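Local structure of kappa-carrageenase (Zobellia galactanivorans, 5OCR) at residues 121-126 against 229-234. The protein probably hydrolyses kappa-carrageenan of marine algae, this chain being the glycoside hydrolase family 16 part of a longer protein. Numbering follows the deposited sequence. Where two conformers were deposited one is given.
Sequences LYSDFD and WHRPMN
Arg231 sets the edge of its guanidinium against Ser123 OG and Asp124 OD1, where strands 115-122 and 233-241 of the GH16 beta-jellyroll, an antiparallel pair, meet their loops. The arginine chain is straight at chi2 and bends at chi3 (43°), which places NE beside Ser123 OG. NE donates to Ser123 OG at 3.3 Å in a nearly straight bond. That oxygen lies in the guanidinium plane. Ser137 N of strand 134-144 also hydrogen-bonds this oxygen. NH2 forms a salt bridge with Asp124 OD1 at 2.6 Å, and the two side chains cross at about a right angle. Asp126 CB lies 3.4 Å from Arg231 NH1, and Asp126 OD1 is hydrogen-bonded to Ser128 OG. Water 1 bridges Asp124 N and Pro232 O. Tyr122 and Asn234 form a hydrogen-bonded antiparallel pair: Asn234 N reaches Tyr122 O at 2.7 Å, and Tyr122 N returns a bond to Asn234 O. Leu121 CB packs on Met233 CB at 3.8 Å. Asn234 also bonds Ser93 O and Lys96 NZ of the neighbouring strand 86-97. Asp124 O accepts twice: Ser123 OG arrives on a lone pair at 2.7 Å, and Arg231 NH2 sits above the carbonyl plane at 3.1 Å.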
loop_
_atom_site.group_PDB
_atom_site.type_symbol
_atom_site.label_atom_id
_atom_site.label_comp_id
_atom_site.label_asym_id
_atom_site.label_seq_id
_atom_site.Cartn_x
_atom_site.Cartn_y
_atom_site.Cartn_z
ATOM N N LEU A 121 2.353 -5.332 1.294
ATOM C CA LEU A 121 3.346 -6.168 2.044
ATOM C C LEU A 121 4.643 -5.971 1.280
ATOM O O LEU A 121 4.643 -6.030 0.066
ATOM C CB LEU A 121 2.949 -7.675 2.051
ATOM C CG LEU A 121 1.404 -7.903 2.175
ATOM C CD1 LEU A 121 1.047 -9.376 1.961
ATOM C CD2 LEU A 121 0.926 -7.441 3.557
ATOM N N TYR A 122 5.807 -5.739 1.950
ATOM C CA TYR A 122 7.013 -5.581 1.161
ATOM C C TYR A 122 8.214 -6.038 1.985
ATOM O O TYR A 122 8.184 -6.006 3.222
ATOM C CB TYR A 122 7.244 -4.162 0.628
ATOM C CG TYR A 122 7.735 -3.146 1.624
ATOM C CD1 TYR A 122 6.894 -2.674 2.646
ATOM C CD2 TYR A 122 9.000 -2.637 1.506
ATOM C CE1 TYR A 122 7.326 -1.703 3.558
ATOM C CE2 TYR A 122 9.444 -1.663 2.374
ATOM C CZ TYR A 122 8.617 -1.215 3.412
ATOM O OH TYR A 122 9.143 -0.275 4.267
ATOM N N SER A 123 9.227 -6.537 1.252
ATOM C CA SER A 123 10.486 -6.988 1.923
ATOM C C SER A 123 11.593 -6.002 1.878
ATOM O O SER A 123 11.496 -4.950 1.276
ATOM C CB SER A 123 11.090 -8.185 1.219
ATOM O OG SER A 123 11.417 -7.895 -0.150
ATOM N N ASP A 124 12.710 -6.376 2.533
ATOM C CA ASP A 124 13.901 -5.597 2.227
ATOM C C ASP A 124 14.497 -6.001 0.877
ATOM O O ASP A 124 13.904 -6.787 0.128
ATOM C CB ASP A 124 14.913 -5.632 3.381
ATOM C CG ASP A 124 15.472 -7.018 3.653
ATOM O OD1 ASP A 124 15.278 -7.965 2.849
ATOM O OD2 ASP A 124 16.151 -7.176 4.717
ATOM N N PHE A 125 15.604 -5.365 0.519
ATOM C CA PHE A 125 16.298 -5.711 -0.746
ATOM C C PHE A 125 17.462 -6.573 -0.366
ATOM O O PHE A 125 18.324 -6.141 0.436
ATOM C CB PHE A 125 16.774 -4.401 -1.425
ATOM C CG PHE A 125 15.641 -3.603 -2.077
ATOM C CD1 PHE A 125 15.420 -3.655 -3.466
ATOM C CD2 PHE A 125 14.813 -2.781 -1.308
ATOM C CE1 PHE A 125 14.365 -2.976 -4.073
ATOM C CE2 PHE A 125 13.757 -2.082 -1.919
ATOM C CZ PHE A 125 13.534 -2.164 -3.307
ATOM N N ASP A 126 17.535 -7.771 -0.943
ATOM C CA ASP A 126 18.726 -8.634 -0.708
ATOM C C ASP A 126 19.400 -8.830 -2.083
ATOM O O ASP A 126 19.007 -9.696 -2.888
ATOM C CB ASP A 126 18.302 -9.961 -0.062
ATOM C CG ASP A 126 19.506 -10.822 0.348
ATOM O OD1 ASP A 126 20.636 -10.393 0.011
ATOM O OD2 ASP A 126 19.266 -11.941 0.892
ATOM N N TRP A 229 7.207 -14.216 -4.853
ATOM C CA TRP A 229 6.799 -13.580 -3.599
ATOM C C TRP A 229 6.891 -14.512 -2.416
ATOM O O TRP A 229 5.864 -14.882 -1.760
ATOM C CB TRP A 229 5.390 -12.933 -3.776
ATOM C CG TRP A 229 5.511 -11.935 -4.864
ATOM C CD1 TRP A 229 5.919 -10.605 -4.722
ATOM C CD2 TRP A 229 5.308 -12.151 -6.303
ATOM N NE1 TRP A 229 6.001 -9.996 -5.952
ATOM C CE2 TRP A 229 5.682 -10.905 -6.957
ATOM C CE3 TRP A 229 4.900 -13.263 -7.106
ATOM C CZ2 TRP A 229 5.629 -10.776 -8.389
ATOM C CZ3 TRP A 229 4.871 -13.117 -8.538
ATOM C CH2 TRP A 229 5.215 -11.911 -9.121
ATOM N N HIS A 230 8.148 -14.912 -2.164
ATOM C CA HIS A 230 8.457 -15.876 -1.149
ATOM C C HIS A 230 9.393 -15.311 -0.147
ATOM O O HIS A 230 10.031 -16.110 0.559
ATOM C CB HIS A 230 9.045 -17.172 -1.747
ATOM C CG HIS A 230 8.175 -17.757 -2.861
ATOM N ND1 HIS A 230 7.091 -18.482 -2.594
ATOM C CD2 HIS A 230 8.257 -17.669 -4.251
ATOM C CE1 HIS A 230 6.513 -18.898 -3.736
ATOM N NE2 HIS A 230 7.195 -18.369 -4.751
ATOM N N ARG A 231 9.577 -13.998 -0.082
ATOM C CA ARG A 231 10.512 -13.425 0.915
ATOM C C ARG A 231 9.679 -12.909 2.117
ATOM O O ARG A 231 8.497 -12.625 1.966
ATOM C CB ARG A 231 11.265 -12.248 0.281
ATOM C CG ARG A 231 12.198 -12.674 -0.861
ATOM C CD ARG A 231 12.881 -11.459 -1.480
ATOM N NE ARG A 231 13.376 -10.487 -0.539
ATOM C CZ ARG A 231 14.556 -10.582 0.070
ATOM N NH1 ARG A 231 15.345 -11.610 -0.182
ATOM N NH2 ARG A 231 14.957 -9.629 0.898
ATOM N N PRO A 232 10.289 -12.757 3.299
ATOM C CA PRO A 232 9.536 -12.179 4.446
ATOM C C PRO A 232 9.227 -10.695 4.177
ATOM O O PRO A 232 10.077 -9.957 3.636
ATOM C CB PRO A 232 10.548 -12.262 5.630
ATOM C CG PRO A 232 11.518 -13.401 5.194
ATOM C CD PRO A 232 11.669 -13.198 3.683
ATOM N N MET A 233 7.975 -10.322 4.442
ATOM C CA MET A 233 7.485 -8.961 4.121
ATOM C C MET A 233 6.829 -8.343 5.341
ATOM O O MET A 233 6.178 -9.048 6.144
ATOM C CB MET A 233 6.386 -9.094 3.044
ATOM C CG MET A 233 7.075 -9.469 1.679
ATOM S SD MET A 233 5.817 -9.831 0.420
ATOM C CE MET A 233 5.137 -11.350 0.993
ATOM N N ASN A 234 6.955 -7.024 5.446
ATOM C CA ASN A 234 6.303 -6.225 6.498
ATOM C C ASN A 234 4.934 -5.778 6.061
ATOM O O ASN A 234 4.700 -5.570 4.859
ATOM C CB ASN A 234 7.109 -5.009 6.892
ATOM C CG ASN A 234 8.522 -5.368 7.332
ATOM O OD1 ASN A 234 9.398 -5.594 6.498
ATOM N ND2 ASN A 234 8.733 -5.408 8.610
HETATM O O HOH W 1 12.364 -8.690 4.409
#